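Local coordinates for protein deferrochelatase (Vibrio cholerae, PDB 5DE0) that binds heme b and probably acts as a dye-decolorizing (DyP-type) peroxidase, using peroxide to oxidise its substrates, at residues A104-H107 with D108-F111; L24-R27 with Q28-H32; Q294-L297 with Q298-L302; L110-T113 with L114-G117. One frame throughout, in Å; residues are numbered along the deposited sequence.

Contact 1 (A104-H107 with D108-F111); sequences ATRH and DLLF
The guanidinium of Arg106 lies against the carboxylate of Asp108 two residues on and carries Leu109 on one of its faces. The grip is side-on and two-pronged: NE of Arg106 donates to OD1 of Asp108 at 2.9 Å, and NH2 of Arg106 to OD2 of Asp108 at 2.7 Å. Both bonds are nearly straight, each acceptor uses its syn lone pair, and the two flat groups are tilted by just 7°, so the pair behaves almost as one planar unit. The bend of the arginine chain at chi3 (-71°) turns NE and NH2 together to the acid. CD1 of Leu109 lies over one face, toward its rim, 3.5 Å from NE of Arg106, an apolar group suited to the flat face of a cation whose N-H groups all point outward in the plane. Second partners hold both charges: Gln51 takes NH1 of Arg106, and the backbone N of Leu137 of the second subunit bonds to OD2 of Asp108. The first helical turn is closed by Leu110 N, which donates to His107 O at 3.0 Å. On the inner side, CD2 of Leu110 meets CB of Ala104 at 4.1 Å; a small residue at the strand end leaves room for the leucine, which also packs on Phe18 and Leu20. His107 instead turns its ring to Tyr132 and, edge-to-face, to Phe134 of the second subunit. This is the strand-to-helix turn of a ferredoxin-like alpha-beta domain, the fold of the dimeric alpha/beta-barrel clan, placed here at the subunit interface.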
ATOM      1  N   ALA B 104      -2.195  -8.270 -10.455  1.00 19.61           N
ATOM      2  CA  ALA B 104      -1.202  -8.098 -11.513  1.00 19.26           C
ATOM      3  C   ALA B 104       0.215  -8.309 -10.992  1.00 20.18           C
ATOM      4  O   ALA B 104       0.423  -8.532  -9.800  1.00 19.92           O
ATOM      5  CB  ALA B 104      -1.333  -6.715 -12.137  1.00 20.45           C
ATOM      6  N   THR B 105       1.191  -8.231 -11.893  1.00 20.57           N
ATOM      7  CA  THR B 105       2.590  -8.425 -11.524  1.00 20.64           C
ATOM      8  C   THR B 105       3.220  -7.123 -11.040  1.00 20.49           C
ATOM      9  O   THR B 105       4.390  -7.098 -10.654  1.00 21.00           O
ATOM     10  CB  THR B 105       3.420  -8.981 -12.702  1.00 21.14           C
ATOM     11  OG1 THR B 105       3.389  -8.056 -13.795  1.00 21.60           O
ATOM     12  CG2 THR B 105       2.864 -10.320 -13.162  1.00 21.88           C
ATOM     13  N   ARG B 106       2.441  -6.046 -11.060  1.00 20.38           N
ATOM     14  CA  ARG B 106       2.908  -4.760 -10.551  1.00 21.41           C
ATOM     15  C   ARG B 106       1.792  -4.029  -9.810  1.00 21.51           C
ATOM     16  O   ARG B 106       0.610  -4.191 -10.119  1.00 21.17           O
ATOM     17  CB  ARG B 106       3.466  -3.894 -11.688  1.00 20.59           C
ATOM     18  CG  ARG B 106       2.681  -3.977 -12.984  1.00 24.09           C
ATOM     19  CD  ARG B 106       3.438  -3.333 -14.141  1.00 21.90           C
ATOM     20  NE  ARG B 106       3.491  -1.877 -14.037  1.00 22.04           N
ATOM     21  CZ  ARG B 106       3.825  -1.071 -15.040  1.00 22.40           C
ATOM     22  NH1 ARG B 106       4.133  -1.579 -16.226  1.00 23.32           N
ATOM     23  NH2 ARG B 106       3.847   0.243 -14.864  1.00 22.28           N
ATOM     24  N   HIS B 107       2.183  -3.223  -8.828  1.00 21.14           N
ATOM     25  CA  HIS B 107       1.236  -2.577  -7.927  1.00 20.07           C
ATOM     26  C   HIS B 107       0.616  -1.311  -8.513  1.00 20.39           C
ATOM     27  O   HIS B 107      -0.575  -1.058  -8.329  1.00 19.55           O
ATOM     28  CB  HIS B 107       1.931  -2.252  -6.600  1.00 20.52           C
ATOM     29  CG  HIS B 107       1.117  -1.400  -5.677  1.00 21.18           C
ATOM     30  ND1 HIS B 107       0.241  -1.930  -4.754  1.00 21.41           N
ATOM     31  CD2 HIS B 107       1.048  -0.056  -5.532  1.00 22.43           C
ATOM     32  CE1 HIS B 107      -0.333  -0.948  -4.081  1.00 21.58           C
ATOM     33  NE2 HIS B 107       0.139   0.199  -4.534  1.00 22.71           N
ATOM     34  N   ASP B 108       1.423  -0.521  -9.215  1.00 20.14           N
ATOM     35  CA  ASP B 108       1.001   0.803  -9.672  1.00 21.97           C
ATOM     36  C   ASP B 108      -0.214   0.769 -10.603  1.00 20.30           C
ATOM     37  O   ASP B 108      -1.096   1.623 -10.505  1.00 19.99           O
ATOM     38  CB  ASP B 108       2.168   1.520 -10.364  1.00 21.27           C
ATOM     39  CG  ASP B 108       2.658   0.792 -11.601  1.00 22.29           C
ATOM     40  OD1 ASP B 108       2.622  -0.459 -11.620  1.00 21.30           O
ATOM     41  OD2 ASP B 108       3.078   1.476 -12.557  1.00 22.42           O
ATOM     42  N   LEU B 109      -0.268  -0.219 -11.492  1.00 20.73           N
ATOM     43  CA  LEU B 109      -1.366  -0.314 -12.452  1.00 19.89           C
ATOM     44  C   LEU B 109      -2.704  -0.620 -11.777  1.00 20.31           C
ATOM     45  O   LEU B 109      -3.765  -0.371 -12.351  1.00 21.41           O
ATOM     46  CB  LEU B 109      -1.061  -1.376 -13.507  1.00 20.11           C
ATOM     47  CG  LEU B 109       0.068  -1.041 -14.484  1.00 21.94           C
ATOM     48  CD1 LEU B 109       0.269  -2.179 -15.465  1.00 21.40           C
ATOM     49  CD2 LEU B 109      -0.227   0.258 -15.223  1.00 20.06           C
ATOM     50  N   LEU B 110      -2.648  -1.161 -10.562  1.00 20.04           N
ATOM     51  CA  LEU B 110      -3.855  -1.418  -9.783  1.00 20.07           C
ATOM     52  C   LEU B 110      -4.484  -0.103  -9.344  1.00 21.47           C
ATOM     53  O   LEU B 110      -5.691   0.098  -9.481  1.00 19.96           O
ATOM     54  CB  LEU B 110      -3.543  -2.284  -8.561  1.00 20.57           C
ATOM     55  CG  LEU B 110      -2.912  -3.654  -8.818  1.00 19.41           C
ATOM     56  CD1 LEU B 110      -2.587  -4.332  -7.498  1.00 19.23           C
ATOM     57  CD2 LEU B 110      -3.826  -4.526  -9.664  1.00 18.73           C
ATOM     58  N   PHE B 111      -3.655   0.788  -8.811  1.00 21.61           N
ATOM     59  CA  PHE B 111      -4.101   2.120  -8.430  1.00 21.60           C
ATOM     60  C   PHE B 111      -4.628   2.869  -9.649  1.00 22.09           C
ATOM     61  O   PHE B 111      -5.661   3.535  -9.578  1.00 21.86           O
ATOM     62  CB  PHE B 111      -2.962   2.905  -7.771  1.00 22.52           C
ATOM     63  CG  PHE B 111      -3.353   4.290  -7.327  1.00 23.98           C
ATOM     64  CD1 PHE B 111      -3.286   5.363  -8.205  1.00 24.14           C
ATOM     65  CD2 PHE B 111      -3.783   4.519  -6.030  1.00 24.39           C
ATOM     66  CE1 PHE B 111      -3.647   6.630  -7.800  1.00 25.82           C
ATOM     67  CE2 PHE B 111      -4.141   5.787  -5.618  1.00 24.81           C
ATOM     68  CZ  PHE B 111      -4.074   6.845  -6.504  1.00 27.84           C
TER

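Contact 2 (L24-R27 with Q28-H32); sequences LKVR and QNHAH
This is a CH-pi contact across the turn that leads from strand 18-26 into helix 30-38, at one end of the N-terminal sheet. The methyl CG1 of Val26 sits over one face of the His30 imidazole, 3.8 Å from the ring centroid and 18° off the ring normal. It is displaced toward the CD2 side of the rim: CD2 of His30 is the nearest ring atom, 3.6 Å from CG1 of Val26. With CG1 of Val26 anti to the backbone N (chi1 -175°), that branch is directed at the ring. A beta-branched residue suits the strand end, and the same side chain also packs on Val98, Ile125 and Phe66. CE1 of His30 reaches back to the carbonyl oxygen of Arg27 at 3.8 Å, an approach oblique to the ring, while His69 brings a second imidazole almost parallel to it. Asn29, with positive phi and psi, turns the chain at the N-cap position; its ND2 and NE2 of Gln28 both bond OD1 of Asp124, which ties the turn to the residue before strand 125-134. The turn joins the first strand to the first helix of the ferredoxin-like N-terminal half, the fold of the dimeric alpha/beta-barrel clan.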
ATOM      1  N   LEU B  24     -17.511  -1.065  -2.862  1.00 23.19           N
ATOM      2  CA  LEU B  24     -18.124   0.252  -3.002  1.00 25.04           C
ATOM      3  C   LEU B  24     -19.649   0.195  -2.966  1.00 25.10           C
ATOM      4  O   LEU B  24     -20.257  -0.848  -3.208  1.00 24.96           O
ATOM      5  CB  LEU B  24     -17.648   0.925  -4.297  1.00 23.92           C
ATOM      6  CG  LEU B  24     -17.930   0.247  -5.643  1.00 23.21           C
ATOM      7  CD1 LEU B  24     -19.215   0.771  -6.263  1.00 24.48           C
ATOM      8  CD2 LEU B  24     -16.758   0.437  -6.597  1.00 21.32           C
ATOM      9  N   LYS B  25     -20.256   1.334  -2.653  1.00 25.84           N
ATOM     10  CA  LYS B  25     -21.705   1.460  -2.606  1.00 27.05           C
ATOM     11  C   LYS B  25     -22.156   2.447  -3.676  1.00 28.02           C
ATOM     12  O   LYS B  25     -21.517   3.477  -3.882  1.00 28.20           O
ATOM     13  CB  LYS B  25     -22.160   1.922  -1.220  1.00 29.04           C
ATOM     14  CG  LYS B  25     -23.661   1.889  -0.997  1.00 31.00           C
ATOM     15  CD  LYS B  25     -24.150   0.482  -0.686  1.00 31.78           C
ATOM     16  CE  LYS B  25     -25.660   0.460  -0.487  1.00 29.00           C
ATOM     17  NZ  LYS B  25     -26.176  -0.914  -0.238  1.00 30.33           N
ATOM     18  N   VAL B  26     -23.250   2.128  -4.362  1.00 28.19           N
ATOM     19  CA  VAL B  26     -23.758   2.990  -5.422  1.00 28.88           C
ATOM     20  C   VAL B  26     -24.841   3.924  -4.890  1.00 30.01           C
ATOM     21  O   VAL B  26     -25.929   3.483  -4.522  1.00 32.12           O
ATOM     22  CB  VAL B  26     -24.317   2.166  -6.593  1.00 28.66           C
ATOM     23  CG1 VAL B  26     -24.716   3.080  -7.739  1.00 29.09           C
ATOM     24  CG2 VAL B  26     -23.288   1.143  -7.055  1.00 27.39           C
ATOM     25  N   ARG B  27     -24.534   5.217  -4.854  1.00 30.15           N
ATOM     26  CA  ARG B  27     -25.433   6.197  -4.252  1.00 31.43           C
ATOM     27  C   ARG B  27     -26.383   6.852  -5.256  1.00 30.66           C
ATOM     28  O   ARG B  27     -27.559   7.063  -4.961  1.00 30.04           O
ATOM     29  CB  ARG B  27     -24.621   7.276  -3.529  1.00 33.04           C
ATOM     30  CG  ARG B  27     -23.966   6.792  -2.247  1.00 36.09           C
ATOM     31  CD  ARG B  27     -24.986   6.095  -1.354  1.00 38.46           C
ATOM     32  NE  ARG B  27     -24.385   5.579  -0.129  1.00 45.31           N
ATOM     33  CZ  ARG B  27     -25.042   4.869   0.785  1.00 47.79           C
ATOM     34  NH1 ARG B  27     -26.325   4.585   0.614  1.00 49.64           N
ATOM     35  NH2 ARG B  27     -24.410   4.441   1.871  1.00 44.37           N
ATOM     36  N   GLN B  28     -25.874   7.176  -6.439  1.00 30.12           N
ATOM     37  CA  GLN B  28     -26.693   7.817  -7.462  1.00 32.31           C
ATOM     38  C   GLN B  28     -26.183   7.500  -8.864  1.00 30.01           C
ATOM     39  O   GLN B  28     -25.145   6.855  -9.018  1.00 29.29           O
ATOM     40  CB  GLN B  28     -26.728   9.331  -7.251  1.00 29.60           C
ATOM     41  CG  GLN B  28     -25.363   9.993  -7.341  1.00 31.68           C
ATOM     42  CD  GLN B  28     -25.441  11.507  -7.367  1.00 35.91           C
ATOM     43  OE1 GLN B  28     -26.431  12.101  -6.939  1.00 36.69           O
ATOM     44  NE2 GLN B  28     -24.392  12.141  -7.876  1.00 34.48           N
ATOM     45  N   ASN B  29     -26.919   7.967  -9.872  1.00 29.65           N
ATOM     46  CA  ASN B  29     -26.571   7.765 -11.281  1.00 29.63           C
ATOM     47  C   ASN B  29     -26.190   6.324 -11.596  1.00 28.73           C
ATOM     48  O   ASN B  29     -25.146   6.064 -12.192  1.00 28.79           O
ATOM     49  CB  ASN B  29     -25.431   8.704 -11.687  1.00 29.96           C
ATOM     50  CG  ASN B  29     -25.886  10.143 -11.822  1.00 31.18           C
ATOM     51  OD1 ASN B  29     -27.000  10.414 -12.270  1.00 32.05           O
ATOM     52  ND2 ASN B  29     -25.026  11.076 -11.435  1.00 31.43           N
ATOM     53  N   HIS B  30     -27.054   5.399 -11.189  1.00 28.60           N
ATOM     54  CA  HIS B  30     -26.786   3.966 -11.269  1.00 28.40           C
ATOM     55  C   HIS B  30     -26.442   3.490 -12.681  1.00 28.17           C
ATOM     56  O   HIS B  30     -25.622   2.589 -12.854  1.00 27.54           O
ATOM     57  CB  HIS B  30     -27.991   3.183 -10.741  1.00 29.49           C
ATOM     58  CG  HIS B  30     -28.249   3.382  -9.280  1.00 29.37           C
ATOM     59  ND1 HIS B  30     -28.544   4.613  -8.735  1.00 29.14           N
ATOM     60  CD2 HIS B  30     -28.259   2.503  -8.249  1.00 30.02           C
ATOM     61  CE1 HIS B  30     -28.721   4.484  -7.432  1.00 29.63           C
ATOM     62  NE2 HIS B  30     -28.554   3.214  -7.112  1.00 29.81           N
ATOM     63  N   ALA B  31     -27.065   4.095 -13.689  1.00 29.68           N
ATOM     64  CA  ALA B  31     -26.820   3.701 -15.073  1.00 28.99           C
ATOM     65  C   ALA B  31     -25.413   4.102 -15.508  1.00 28.43           C
ATOM     66  O   ALA B  31     -24.753   3.372 -16.250  1.00 29.18           O
ATOM     67  CB  ALA B  31     -27.856   4.313 -15.995  1.00 29.31           C
ATOM     68  N   HIS B  32     -24.956   5.261 -15.039  1.00 28.28           N
ATOM     69  CA  HIS B  32     -23.620   5.740 -15.367  1.00 28.85           C
ATOM     70  C   HIS B  32     -22.570   4.871 -14.676  1.00 27.54           C
ATOM     71  O   HIS B  32     -21.500   4.607 -15.232  1.00 27.79           O
ATOM     72  CB  HIS B  32     -23.443   7.206 -14.955  1.00 29.44           C
ATOM     73  CG  HIS B  32     -24.433   8.144 -15.581  1.00 30.84           C
ATOM     74  ND1 HIS B  32     -25.508   7.713 -16.320  1.00 31.34           N
ATOM     75  CD2 HIS B  32     -24.502   9.499 -15.563  1.00 32.50           C
ATOM     76  CE1 HIS B  32     -26.206   8.760 -16.732  1.00 32.85           C
ATOM     77  NE2 HIS B  32     -25.615   9.851 -16.289  1.00 33.73           N
TER

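Contact 3 (Q294-L297 with Q298-L302); sequences QVML and QELTL
At the last turn of helix 294-299, where the C-terminal helix gives way to the tail, Leu300 folds back across the residues four and three before it. The side chains of Met296 and Leu300 pass at a slant, with CD2 of Leu300 4.1 Å from CG of Met296. The other methyl of Leu300, CD1, comes to 4.3 Å from CD1 of Leu297, so each branch of the leucine faces a different neighbour. Leucine and methionine suit this side because it is buried: Leu297 and Leu300 both rest on Phe62 of strand 57-62, and Met296 on Phe168. The outward side carries Val295 and Glu299, whose CG1 and CG are 4.2 Å apart, with the acid on the exposed surface. Near the helix end Glu299 N donates to Met296 O, three residues back, at 2.9 Å. Gln298 bends at chi2 (-61°), which brings NE2 beside Leu297 and toward the carbonyl end of Gln294; NE2 is held chiefly by Lys38 O. That nitrogen also meets a water: the water accepts from NE2 of Gln298 at 3.2 Å and donates to O of Gln294 at 3.1 Å.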
ATOM      1  N   GLN B 294     -18.138 -12.886 -18.629  1.00 27.75           N
ATOM      2  CA  GLN B 294     -17.836 -11.652 -19.343  1.00 30.48           C
ATOM      3  C   GLN B 294     -19.031 -11.196 -20.173  1.00 30.72           C
ATOM      4  O   GLN B 294     -19.315 -10.001 -20.267  1.00 35.58           O
ATOM      5  CB  GLN B 294     -16.616 -11.834 -20.244  1.00 30.73           C
ATOM      6  CG  GLN B 294     -15.389 -12.382 -19.538  1.00 30.42           C
ATOM      7  CD  GLN B 294     -14.152 -12.324 -20.411  1.00 32.37           C
ATOM      8  OE1 GLN B 294     -14.079 -11.531 -21.349  1.00 44.98           O
ATOM      9  NE2 GLN B 294     -13.173 -13.168 -20.109  1.00 30.98           N
ATOM     10  N   VAL B 295     -19.730 -12.160 -20.764  1.00 30.21           N
ATOM     11  CA  VAL B 295     -20.882 -11.871 -21.609  1.00 31.55           C
ATOM     12  C   VAL B 295     -22.034 -11.273 -20.807  1.00 32.03           C
ATOM     13  O   VAL B 295     -22.569 -10.226 -21.168  1.00 33.99           O
ATOM     14  CB  VAL B 295     -21.379 -13.135 -22.337  1.00 31.43           C
ATOM     15  CG1 VAL B 295     -22.657 -12.839 -23.107  1.00 33.23           C
ATOM     16  CG2 VAL B 295     -20.302 -13.665 -23.270  1.00 32.49           C
ATOM     17  N   MET B 296     -22.409 -11.939 -19.719  1.00 31.36           N
ATOM     18  CA  MET B 296     -23.508 -11.466 -18.883  1.00 31.95           C
ATOM     19  C   MET B 296     -23.212 -10.080 -18.317  1.00 32.57           C
ATOM     20  O   MET B 296     -24.102  -9.235 -18.239  1.00 33.54           O
ATOM     21  CB  MET B 296     -23.789 -12.451 -17.745  1.00 29.98           C
ATOM     22  CG  MET B 296     -24.817 -11.942 -16.744  1.00 31.20           C
ATOM     23  SD  MET B 296     -25.348 -13.180 -15.546  1.00 32.11           S
ATOM     24  CE  MET B 296     -26.234 -14.318 -16.605  1.00 35.73           C
ATOM     25  N   LEU B 297     -21.958  -9.853 -17.938  1.00 31.04           N
ATOM     26  CA  LEU B 297     -21.532  -8.560 -17.411  1.00 31.00           C
ATOM     27  C   LEU B 297     -21.825  -7.434 -18.400  1.00 31.97           C
ATOM     28  O   LEU B 297     -22.261  -6.352 -18.011  1.00 31.51           O
ATOM     29  CB  LEU B 297     -20.040  -8.585 -17.072  1.00 28.98           C
ATOM     30  CG  LEU B 297     -19.435  -7.264 -16.587  1.00 27.36           C
ATOM     31  CD1 LEU B 297     -20.136  -6.781 -15.327  1.00 26.93           C
ATOM     32  CD2 LEU B 297     -17.936  -7.407 -16.350  1.00 25.93           C
ATOM     33  N   GLN B 298     -21.592  -7.699 -19.681  1.00 31.98           N
ATOM     34  CA  GLN B 298     -21.824  -6.705 -20.721  1.00 33.62           C
ATOM     35  C   GLN B 298     -23.299  -6.629 -21.114  1.00 35.48           C
ATOM     36  O   GLN B 298     -23.713  -5.706 -21.815  1.00 36.74           O
ATOM     37  CB  GLN B 298     -20.967  -7.013 -21.953  1.00 32.13           C
ATOM     38  CG  GLN B 298     -19.473  -7.008 -21.677  1.00 31.30           C
ATOM     39  CD  GLN B 298     -18.975  -5.666 -21.179  1.00 29.83           C
ATOM     40  OE1 GLN B 298     -19.344  -4.618 -21.710  1.00 32.06           O
ATOM     41  NE2 GLN B 298     -18.134  -5.689 -20.150  1.00 28.26           N
ATOM     42  N   GLU B 299     -24.087  -7.600 -20.659  1.00 36.20           N
ATOM     43  CA  GLU B 299     -25.506  -7.656 -20.999  1.00 38.77           C
ATOM     44  C   GLU B 299     -26.404  -7.217 -19.847  1.00 38.33           C
ATOM     45  O   GLU B 299     -27.624  -7.160 -19.994  1.00 40.55           O
ATOM     46  CB  GLU B 299     -25.895  -9.070 -21.440  1.00 41.13           C
ATOM     47  CG  GLU B 299     -25.272  -9.512 -22.754  1.00 44.02           C
ATOM     48  CD  GLU B 299     -25.750  -8.695 -23.939  1.00 48.69           C
ATOM     49  OE1 GLU B 299     -26.843  -8.093 -23.853  1.00 53.73           O
ATOM     50  OE2 GLU B 299     -25.033  -8.653 -24.962  1.00 53.58           O
ATOM     51  N   LEU B 300     -25.805  -6.922 -18.699  1.00 36.50           N
ATOM     52  CA  LEU B 300     -26.570  -6.488 -17.535  1.00 38.04           C
ATOM     53  C   LEU B 300     -27.186  -5.117 -17.776  1.00 39.00           C
ATOM     54  O   LEU B 300     -26.524  -4.208 -18.268  1.00 37.62           O
ATOM     55  CB  LEU B 300     -25.688  -6.450 -16.284  1.00 36.96           C
ATOM     56  CG  LEU B 300     -25.319  -7.798 -15.664  1.00 39.73           C
ATOM     57  CD1 LEU B 300     -24.329  -7.612 -14.521  1.00 34.28           C
ATOM     58  CD2 LEU B 300     -26.565  -8.528 -15.186  1.00 37.51           C
ATOM     59  N   THR B 301     -28.460  -4.973 -17.435  1.00 42.11           N
ATOM     60  CA  THR B 301     -29.149  -3.697 -17.587  1.00 43.41           C
ATOM     61  C   THR B 301     -30.060  -3.418 -16.396  1.00 46.18           C
ATOM     62  O   THR B 301     -30.623  -4.340 -15.803  1.00 46.77           O
ATOM     63  CB  THR B 301     -29.986  -3.650 -18.888  1.00 45.35           C
ATOM     64  OG1 THR B 301     -30.719  -4.873 -19.030  1.00 46.39           O
ATOM     65  CG2 THR B 301     -29.086  -3.455 -20.101  1.00 42.86           C
ATOM     66  N   LEU B 302     -30.200  -2.141 -16.051  1.00 44.91           N
ATOM     67  CA  LEU B 302     -31.059  -1.741 -14.944  1.00 45.61           C
ATOM     68  C   LEU B 302     -32.533  -1.790 -15.341  1.00 48.35           C
ATOM     69  O   LEU B 302     -32.866  -1.773 -16.527  1.00 49.62           O
ATOM     70  CB  LEU B 302     -30.689  -0.341 -14.458  1.00 44.50           C
ATOM     71  CG  LEU B 302     -29.283  -0.193 -13.873  1.00 39.50           C
ATOM     72  CD1 LEU B 302     -28.994   1.260 -13.558  1.00 35.68           C
ATOM     73  CD2 LEU B 302     -29.118  -1.052 -12.629  1.00 41.47           C
TER
HETATM   74  O   HOH W   1     -16.734  -8.485 -19.520  1.00 29.55           O

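Contact 4 (L110-T113 with L114-G117); sequences LFYT and LRKG
Four successive i-to-i+4 bonds, from Leu114 N, Arg115 N, Lys116 N and Gly117 N back to the carbonyls of Leu110, Phe111, Tyr112 and Thr113, make this a regular alpha-helical segment, all but the first two residues of helix 108-117 in the ferredoxin-like N-terminal part of the protein. The bond of Arg115 N to Phe111 O, 3.0 Å long, is close to straight at 167°, whereas the last, Gly117 N to Thr113 O, is bent to 132° as the helix ends. The side chains one turn apart divide the surface. On the sheet side Leu114 packs on Leu20 of strand 18-26 and on Tyr132 of strand 125-134, its branched apolar side chain filling the interface between helix and sheet. Beside it Thr113 turns its OG1 back to the carbonyl of Leu109, so that this buried hydroxyl is satisfied within the helix. Toward the second subunit, Phe111 and Arg115 cross at a slant, ring and guanidinium planes 65° apart; CD of Arg115 touches CE1 of Phe111 at 3.9 Å. A bend at chi3 of Arg115 carries its head group on to the partner chain, where NH1 makes a weak hydrogen bond to Met142 O of the second subunit. Tyr112 and Lys116 run side by side in the same direction, the aliphatic part of the lysine serving as an apolar surface for the ring. Over one ring face this is a CH-pi contact, CB of Lys116 4.2 Å from the Tyr112 ring centroid, and farther along CG of Lys116 comes to 4.0 Å from OH of Tyr112.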
ATOM      1  N   LEU B 110      -2.648  -1.161 -10.562  1.00 20.04           N
ATOM      2  CA  LEU B 110      -3.855  -1.418  -9.783  1.00 20.07           C
ATOM      3  C   LEU B 110      -4.484  -0.103  -9.344  1.00 21.47           C
ATOM      4  O   LEU B 110      -5.691   0.098  -9.481  1.00 19.96           O
ATOM      5  CB  LEU B 110      -3.543  -2.284  -8.561  1.00 20.57           C
ATOM      6  CG  LEU B 110      -2.912  -3.654  -8.818  1.00 19.41           C
ATOM      7  CD1 LEU B 110      -2.587  -4.332  -7.498  1.00 19.23           C
ATOM      8  CD2 LEU B 110      -3.826  -4.526  -9.664  1.00 18.73           C
ATOM      9  N   PHE B 111      -3.655   0.788  -8.811  1.00 21.61           N
ATOM     10  CA  PHE B 111      -4.101   2.120  -8.430  1.00 21.60           C
ATOM     11  C   PHE B 111      -4.628   2.869  -9.649  1.00 22.09           C
ATOM     12  O   PHE B 111      -5.661   3.535  -9.578  1.00 21.86           O
ATOM     13  CB  PHE B 111      -2.962   2.905  -7.771  1.00 22.52           C
ATOM     14  CG  PHE B 111      -3.353   4.290  -7.327  1.00 23.98           C
ATOM     15  CD1 PHE B 111      -3.286   5.363  -8.205  1.00 24.14           C
ATOM     16  CD2 PHE B 111      -3.783   4.519  -6.030  1.00 24.39           C
ATOM     17  CE1 PHE B 111      -3.647   6.630  -7.800  1.00 25.82           C
ATOM     18  CE2 PHE B 111      -4.141   5.787  -5.618  1.00 24.81           C
ATOM     19  CZ  PHE B 111      -4.074   6.845  -6.504  1.00 27.84           C
ATOM     20  N   TYR B 112      -3.912   2.757 -10.765  1.00 22.04           N
ATOM     21  CA  TYR B 112      -4.299   3.453 -11.990  1.00 22.90           C
ATOM     22  C   TYR B 112      -5.636   2.953 -12.523  1.00 22.82           C
ATOM     23  O   TYR B 112      -6.457   3.741 -12.987  1.00 23.43           O
ATOM     24  CB  TYR B 112      -3.224   3.303 -13.071  1.00 22.15           C
ATOM     25  CG  TYR B 112      -3.639   3.858 -14.418  1.00 24.47           C
ATOM     26  CD1 TYR B 112      -3.566   5.220 -14.681  1.00 24.24           C
ATOM     27  CD2 TYR B 112      -4.109   3.021 -15.425  1.00 23.55           C
ATOM     28  CE1 TYR B 112      -3.946   5.734 -15.909  1.00 25.39           C
ATOM     29  CE2 TYR B 112      -4.492   3.525 -16.654  1.00 24.34           C
ATOM     30  CZ  TYR B 112      -4.410   4.881 -16.891  1.00 25.77           C
ATOM     31  OH  TYR B 112      -4.791   5.385 -18.115  1.00 32.73           O
ATOM     32  N   THR B 113      -5.845   1.641 -12.463  1.00 21.81           N
ATOM     33  CA  THR B 113      -7.074   1.042 -12.975  1.00 22.04           C
ATOM     34  C   THR B 113      -8.289   1.539 -12.199  1.00 22.40           C
ATOM     35  O   THR B 113      -9.340   1.811 -12.780  1.00 22.72           O
ATOM     36  CB  THR B 113      -7.021  -0.496 -12.911  1.00 21.39           C
ATOM     37  OG1 THR B 113      -5.921  -0.969 -13.698  1.00 21.91           O
ATOM     38  CG2 THR B 113      -8.313  -1.103 -13.441  1.00 21.30           C
ATOM     39  N   LEU B 114      -8.134   1.673 -10.887  1.00 22.32           N
ATOM     40  CA  LEU B 114      -9.226   2.137 -10.042  1.00 22.59           C
ATOM     41  C   LEU B 114      -9.476   3.631 -10.224  1.00 23.29           C
ATOM     42  O   LEU B 114     -10.621   4.055 -10.363  1.00 24.01           O
ATOM     43  CB  LEU B 114      -8.940   1.828  -8.571  1.00 21.92           C
ATOM     44  CG  LEU B 114     -10.044   2.243  -7.597  1.00 22.11           C
ATOM     45  CD1 LEU B 114     -11.370   1.607  -7.988  1.00 21.75           C
ATOM     46  CD2 LEU B 114      -9.669   1.875  -6.171  1.00 21.69           C
ATOM     47  N   ARG B 115      -8.406   4.423 -10.225  1.00 24.07           N
ATOM     48  CA  ARG B 115      -8.535   5.873 -10.376  1.00 24.72           C
ATOM     49  C   ARG B 115      -9.137   6.240 -11.728  1.00 24.74           C
ATOM     50  O   ARG B 115     -10.088   7.016 -11.803  1.00 25.99           O
ATOM     51  CB  ARG B 115      -7.178   6.564 -10.210  1.00 26.27           C
ATOM     52  CG  ARG B 115      -7.262   8.087 -10.277  1.00 29.75           C
ATOM     53  CD  ARG B 115      -5.902   8.755 -10.123  1.00 34.78           C
ATOM     54  NE  ARG B 115      -5.038   8.539 -11.281  1.00 37.05           N
ATOM     55  CZ  ARG B 115      -3.860   9.132 -11.457  1.00 40.15           C
ATOM     56  NH1 ARG B 115      -3.402   9.985 -10.551  1.00 33.36           N
ATOM     57  NH2 ARG B 115      -3.141   8.875 -12.542  1.00 32.36           N
ATOM     58  N   LYS B 116      -8.579   5.674 -12.791  1.00 24.48           N
ATOM     59  CA  LYS B 116      -9.052   5.935 -14.146  1.00 24.61           C
ATOM     60  C   LYS B 116     -10.430   5.322 -14.385  1.00 25.01           C
ATOM     61  O   LYS B 116     -11.260   5.892 -15.094  1.00 24.63           O
ATOM     62  CB  LYS B 116      -8.050   5.391 -15.169  1.00 24.82           C
ATOM     63  CG  LYS B 116      -8.447   5.589 -16.620  1.00 27.19           C
ATOM     64  CD  LYS B 116      -8.429   7.058 -17.000  1.00 25.98           C
ATOM     65  CE  LYS B 116      -8.685   7.241 -18.487  1.00 27.97           C
ATOM     66  NZ  LYS B 116      -8.641   8.678 -18.879  1.00 28.77           N
ATOM     67  N   GLY B 117     -10.667   4.160 -13.784  1.00 24.41           N
ATOM     68  CA  GLY B 117     -11.902   3.426 -13.994  1.00 23.47           C
ATOM     69  C   GLY B 117     -13.146   4.073 -13.413  1.00 22.85           C
ATOM     70  O   GLY B 117     -14.242   3.900 -13.943  1.00 23.00           O
TER

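How the contacts relate
Contacts 1 and 4 overlap on helix 108-117, sharing Leu110 and Phe111, with centres about 9 Å apart; both meet the second subunit, and Phe111 packs on its Met142. Contact 2, on the first strand-to-helix turn of the same N-terminal family region, lies about 25 Å from contact 1 and 17 Å from contact 4, centre to centre, without touching either. It does touch contact 3: CD1 of Leu302 packs 3.4 Å from N of Ala31, joining the C-terminal tail to the start of helix 30-38. None of the four includes residues of the heme pocket, whose lining falls between residues 141 and 277.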